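Local coordinates for protein chintase (Rhizomucor miehei, PDB 5YUQ) that hydrolyses the beta-1,4 linkages of chitin as a family 18 glycoside hydrolase, probably threading the polymer through a tunnel-shaped active site, at residues T151-D156 against V215-A220; D327-L332 against E358-N363. All blocks are in the same frame, centred on the assembly; numbering follows the deposited sequence.

Contact 1: T151-D156 against V215-A220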
loop_
_atom_site.group_PDB
_atom_site.type_symbol
_atom_site.label_atom_id
_atom_site.label_comp_id
_atom_site.label_asym_id
_atom_site.label_seq_id
_atom_site.Cartn_x
_atom_site.Cartn_y
_atom_site.Cartn_z
ATOM N N THR A 151 6.318 -6.642 0.309
ATOM C CA THR A 151 6.795 -7.064 1.626
ATOM C C THR A 151 8.149 -7.788 1.581
ATOM O O THR A 151 8.670 -8.210 2.613
ATOM C CB THR A 151 5.746 -7.939 2.317
ATOM O OG1 THR A 151 5.262 -8.907 1.379
ATOM C CG2 THR A 151 4.576 -7.079 2.793
ATOM N N ALA A 152 8.710 -7.927 0.387
ATOM C CA ALA A 152 10.069 -8.432 0.243
ATOM C C ALA A 152 10.769 -7.598 -0.812
ATOM O O ALA A 152 10.116 -7.052 -1.703
ATOM C CB ALA A 152 10.052 -9.905 -0.162
ATOM N N PRO A 153 12.094 -7.531 -0.715
ATOM C CA PRO A 153 12.831 -6.735 -1.699
ATOM C C PRO A 153 12.535 -7.030 -3.161
ATOM O O PRO A 153 12.237 -8.148 -3.480
ATOM C CB PRO A 153 14.316 -7.022 -1.359
ATOM C CG PRO A 153 14.316 -7.335 0.052
ATOM C CD PRO A 153 12.926 -7.960 0.386
ATOM N N PHE A 154 12.682 -6.038 -4.019
ATOM C CA PHE A 154 12.381 -6.172 -5.443
ATOM C C PHE A 154 12.992 -7.420 -6.068
ATOM O O PHE A 154 14.120 -7.808 -5.737
ATOM C CB PHE A 154 12.923 -4.970 -6.203
ATOM C CG PHE A 154 12.302 -3.663 -5.808
ATOM C CD1 PHE A 154 10.923 -3.506 -5.790
ATOM C CD2 PHE A 154 13.108 -2.581 -5.474
ATOM C CE1 PHE A 154 10.360 -2.280 -5.433
ATOM C CE2 PHE A 154 12.557 -1.362 -5.127
ATOM C CZ PHE A 154 11.187 -1.210 -5.113
ATOM N N ASN A 155 12.244 -8.028 -6.982
ATOM C CA ASN A 155 12.693 -9.238 -7.668
ATOM C C ASN A 155 13.942 -9.051 -8.505
ATOM O O ASN A 155 14.107 -8.048 -9.200
ATOM C CB ASN A 155 11.593 -9.780 -8.575
ATOM C CG ASN A 155 10.478 -10.444 -7.811
ATOM O OD1 ASN A 155 10.571 -10.654 -6.597
ATOM N ND2 ASN A 155 9.413 -10.802 -8.519
ATOM N N ASP A 156 14.810 -10.056 -8.465
ATOM C CA ASP A 156 15.995 -10.040 -9.304
ATOM C C ASP A 156 15.677 -10.585 -10.693
ATOM O O ASP A 156 14.506 -10.716 -11.070
ATOM C CB ASP A 156 17.155 -10.793 -8.643
ATOM C CG ASP A 156 16.881 -12.272 -8.455
ATOM O OD1 ASP A 156 15.972 -12.834 -9.102
ATOM O OD2 ASP A 156 17.609 -12.890 -7.650
ATOM N N VAL A 215 9.954 -5.595 7.174
ATOM C CA VAL A 215 10.966 -4.652 7.625
ATOM C C VAL A 215 12.299 -5.365 7.759
ATOM O O VAL A 215 13.322 -4.870 7.279
ATOM C CB VAL A 215 10.549 -3.999 8.961
ATOM C CG1 VAL A 215 11.739 -3.357 9.649
ATOM C CG2 VAL A 215 9.454 -2.979 8.715
ATOM N N LYS A 216 12.288 -6.546 8.368
ATOM C CA LYS A 216 13.534 -7.290 8.546
ATOM C C LYS A 216 14.131 -7.681 7.204
ATOM O O LYS A 216 15.347 -7.615 7.026
ATOM C CB LYS A 216 13.337 -8.538 9.408
ATOM C CG LYS A 216 12.920 -8.257 10.841
ATOM C CD LYS A 216 13.829 -7.260 11.515
ATOM C CE LYS A 216 13.371 -6.978 12.940
ATOM N NZ LYS A 216 13.107 -8.246 13.676
ATOM N N ALA A 217 13.286 -8.075 6.257
ATOM C CA ALA A 217 13.775 -8.482 4.944
ATOM C C ALA A 217 14.408 -7.315 4.196
ATOM O O ALA A 217 15.457 -7.468 3.571
ATOM C CB ALA A 217 12.658 -9.099 4.116
ATOM N N TRP A 218 13.785 -6.139 4.279
ATOM C CA TRP A 218 14.294 -4.959 3.580
ATOM C C TRP A 218 15.596 -4.433 4.223
ATOM O O TRP A 218 16.484 -3.989 3.520
ATOM C CB TRP A 218 13.261 -3.880 3.356
ATOM C CG TRP A 218 12.308 -4.130 2.259
ATOM C CD1 TRP A 218 11.065 -4.787 2.355
ATOM C CD2 TRP A 218 12.398 -3.696 0.903
ATOM N NE1 TRP A 218 10.442 -4.757 1.163
ATOM C CE2 TRP A 218 11.231 -4.116 0.241
ATOM C CE3 TRP A 218 13.358 -3.020 0.167
ATOM C CZ2 TRP A 218 11.013 -3.861 -1.064
ATOM C CZ3 TRP A 218 13.142 -2.768 -1.091
ATOM C CH2 TRP A 218 11.961 -3.170 -1.733
ATOM N N ILE A 219 15.668 -4.534 5.523
ATOM C CA ILE A 219 16.902 -4.141 6.207
ATOM C C ILE A 219 18.023 -5.119 5.854
ATOM O O ILE A 219 19.155 -4.706 5.551
ATOM C CB ILE A 219 16.721 -4.063 7.743
ATOM C CG1 ILE A 219 15.797 -2.894 8.124
ATOM C CG2 ILE A 219 18.072 -3.884 8.446
ATOM C CD1 ILE A 219 15.459 -2.830 9.603
ATOM N N ALA A 220 17.709 -6.411 5.866
ATOM C CA ALA A 220 18.714 -7.434 5.561
ATOM C C ALA A 220 19.284 -7.279 4.149
ATOM O O ALA A 220 20.450 -7.606 3.902
ATOM C CB ALA A 220 18.141 -8.831 5.755
#
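Trp218 lays its indole against the backbone of Ala152 and Pro153 in the TIM barrel of this family 18 chitinase, where the loop 151-156 after barrel strand 144-149 meets the outer helix 211-220. Trp218 accounts for most of the helix's share of the contact. Its CG stands anti to the carbonyl carbon (chi1 -77°), which brings the indole toward the loop, and chi2 at 90° turns its plane so that a face meets Pro153 CA. That atom sits 3.6 Å from the centroid of the six-membered ring and close to its normal, a CH-pi contact. Ala152 O approaches Trp218 CZ2 obliquely, at 3.4 Å. Beyond the proline the far corner of the indole meets Phe154 in a T-shaped pair: the planes stand at 90°, and Trp218 CH2 points at the middle of the phenyl face, 3.8 Å above its plane. That phenyl ring also meets Trp169 and Tyr128, while Val149 of strand 144-149 touches both members of the pair. The indole N-H is used by Pro150 O just ahead of the loop; this hydrogen bond helps hold the orientation of the indole about CB-CG. No hydrogen bond joins the two segments themselves. The pyrrolidine of Pro153 rests on the backbone and methyl of Ala217, with Pro153 CD 3.9 Å from Ala217 CB.

Contact 2: D327-L332 against E358-N363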
loop_
_atom_site.group_PDB
_atom_site.type_symbol
_atom_site.label_atom_id
_atom_site.label_comp_id
_atom_site.label_asym_id
_atom_site.label_seq_id
_atom_site.Cartn_x
_atom_site.Cartn_y
_atom_site.Cartn_z
ATOM N N ASP A 327 -7.998 -3.340 10.990
ATOM C CA ASP A 327 -7.142 -2.623 11.919
ATOM C C ASP A 327 -7.949 -1.571 12.637
ATOM O O ASP A 327 -8.832 -0.945 12.050
ATOM C CB ASP A 327 -5.961 -1.988 11.199
ATOM C CG ASP A 327 -4.812 -2.945 11.067
ATOM O OD1 ASP A 327 -3.995 -3.011 12.011
ATOM O OD2 ASP A 327 -4.743 -3.664 10.047
ATOM N N ASP A 328 -7.663 -1.409 13.924
ATOM C CA ASP A 328 -8.367 -0.421 14.730
ATOM C C ASP A 328 -7.360 0.476 15.431
ATOM O O ASP A 328 -6.174 0.462 15.098
ATOM C CB ASP A 328 -9.329 -1.087 15.724
ATOM C CG ASP A 328 -8.654 -2.126 16.604
ATOM O OD1 ASP A 328 -7.412 -2.180 16.645
ATOM O OD2 ASP A 328 -9.380 -2.893 17.289
ATOM N N ALA A 329 -7.813 1.279 16.386
ATOM C CA ALA A 329 -6.887 2.199 17.030
ATOM C C ALA A 329 -5.782 1.433 17.738
ATOM O O ALA A 329 -4.617 1.831 17.679
ATOM C CB ALA A 329 -7.612 3.111 17.991
ATOM N N ALA A 330 -6.144 0.333 18.395
ATOM C CA ALA A 330 -5.163 -0.455 19.139
ATOM C C ALA A 330 -4.104 -1.060 18.226
ATOM O O ALA A 330 -2.904 -0.956 18.494
ATOM C CB ALA A 330 -5.858 -1.554 19.930
ATOM N N SER A 331 -4.539 -1.715 17.153
ATOM C CA SER A 331 -3.595 -2.378 16.267
ATOM C C SER A 331 -2.721 -1.372 15.523
ATOM O O SER A 331 -1.546 -1.635 15.297
ATOM C CB SER A 331 -4.311 -3.316 15.292
ATOM O OG SER A 331 -5.094 -2.584 14.374
ATOM N N LEU A 332 -3.277 -0.215 15.159
ATOM C CA LEU A 332 -2.454 0.814 14.511
ATOM C C LEU A 332 -1.430 1.387 15.487
ATOM O O LEU A 332 -0.266 1.615 15.123
ATOM C CB LEU A 332 -3.310 1.928 13.906
ATOM C CG LEU A 332 -4.123 1.534 12.667
ATOM C CD1 LEU A 332 -4.786 2.766 12.066
ATOM C CD2 LEU A 332 -3.240 0.830 11.627
ATOM N N GLU A 358 -14.236 11.343 12.967
ATOM C CA GLU A 358 -13.509 11.661 14.190
ATOM C C GLU A 358 -12.009 11.424 14.063
ATOM O O GLU A 358 -11.272 11.597 15.033
ATOM C CB GLU A 358 -14.054 10.839 15.362
ATOM C CG GLU A 358 -15.516 11.133 15.712
ATOM C CD GLU A 358 -16.506 10.571 14.701
ATOM O OE1 GLU A 358 -16.260 9.475 14.149
ATOM O OE2 GLU A 358 -17.534 11.233 14.449
ATOM N N ASN A 359 -11.558 11.032 12.872
ATOM C CA ASN A 359 -10.141 10.752 12.634
ATOM C C ASN A 359 -9.610 9.682 13.578
ATOM O O ASN A 359 -8.458 9.756 14.001
ATOM C CB ASN A 359 -9.268 12.016 12.774
ATOM C CG ASN A 359 -9.833 13.217 12.031
ATOM O OD1 ASN A 359 -9.819 13.264 10.799
ATOM N ND2 ASN A 359 -10.295 14.217 12.783
ATOM N N THR A 360 -10.436 8.689 13.902
ATOM C CA THR A 360 -10.031 7.636 14.833
ATOM C C THR A 360 -8.710 6.969 14.440
ATOM O O THR A 360 -7.796 6.860 15.259
ATOM C CB THR A 360 -11.107 6.551 14.967
ATOM O OG1 THR A 360 -12.319 7.140 15.456
ATOM C CG2 THR A 360 -10.656 5.474 15.943
ATOM N N LEU A 361 -8.611 6.522 13.192
ATOM C CA LEU A 361 -7.404 5.827 12.750
ATOM C C LEU A 361 -6.224 6.767 12.548
ATOM O O LEU A 361 -5.099 6.416 12.883
ATOM C CB LEU A 361 -7.663 5.012 11.484
ATOM C CG LEU A 361 -8.741 3.937 11.639
ATOM C CD1 LEU A 361 -8.687 3.031 10.434
ATOM C CD2 LEU A 361 -8.555 3.141 12.925
ATOM N N LEU A 362 -6.464 7.961 12.017
ATOM C CA LEU A 362 -5.361 8.905 11.828
ATOM C C LEU A 362 -4.818 9.380 13.172
ATOM O O LEU A 362 -3.608 9.519 13.343
ATOM C CB LEU A 362 -5.790 10.086 10.954
ATOM C CG LEU A 362 -4.735 11.148 10.617
ATOM C CD1 LEU A 362 -3.506 10.529 9.959
ATOM C CD2 LEU A 362 -5.338 12.222 9.724
ATOM N N ASN A 363 -5.712 9.579 14.136
ATOM C CA ASN A 363 -5.287 9.898 15.493
ATOM C C ASN A 363 -4.412 8.801 16.078
ATOM O O ASN A 363 -3.470 9.077 16.808
ATOM C CB ASN A 363 -6.498 10.135 16.398
ATOM C CG ASN A 363 -7.175 11.452 16.112
ATOM O OD1 ASN A 363 -6.611 12.312 15.438
ATOM N ND2 ASN A 363 -8.376 11.631 16.639
#
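The start of helix 329-341 and the short helix 360-363 approach most closely at Ala329 and Leu361, whose CA atoms are 5.6 Å apart, on the periphery of the TIM barrel. No hydrogen bond spans the gap, and leucine packing carries the contact. Leu361 has CG anti to the carbonyl carbon, and chi1 -60° with chi2 -168° brings CD2 to the start of helix 329-341, 3.8 Å from Asp328 C and near Ala329 N. Leu332 points at the short helix and lays CD1 against Leu361 CB at 3.7 Å; the two side chains cross at about a right angle. Phe234 of strand 228-240 touches both leucines, and Trp287 touches both Leu361 and Thr360. At the outer margin Ala329 CB and Thr360 CG2 make a looser methyl contact, whereas the threonine hydroxyl is hydrogen-bonded to Asp356. Behind the apolar seam Asp328 and Ser331 form a capping box that fixes this helix end. Asp328 OD1 accepts from Ser331 N nearly along its C-O axis, and Ser331 OG accepts in return from Asp328 N. Asp327 adds a further polar layer, since its OD1 also forms a salt bridge with Lys335, one turn beyond Ser331. The serine hydroxyl donates to that same carboxylate oxygen: Ser331 OG lies 2.6 Å from Asp327 OD1, on the anti side and 32° out of the carboxylate plane.

Overall arrangement
Contacts 1 and 2 are both partly buried, and they share no segment; their centres lie 27 Å apart and their nearest atoms about 12 Å. Both touch strand 228-240, contact 1 through Leu228 and contact 2 through Val232 and Phe234, and helix 329-341 connects them further: its beginning belongs to contact 2, while Tyr338, farther along, touches Val215 and Lys216 beside contact 1. Contact 1 sets a loop on a helix and is the larger, burying 292 Å² against 193 Å²; the indole of Trp218 dominates it, through CH-pi and edge-to-face contacts. Contact 2 joins two helix starts through aliphatic side chains; no polar bond crosses it, and its capping box lies within 327-332.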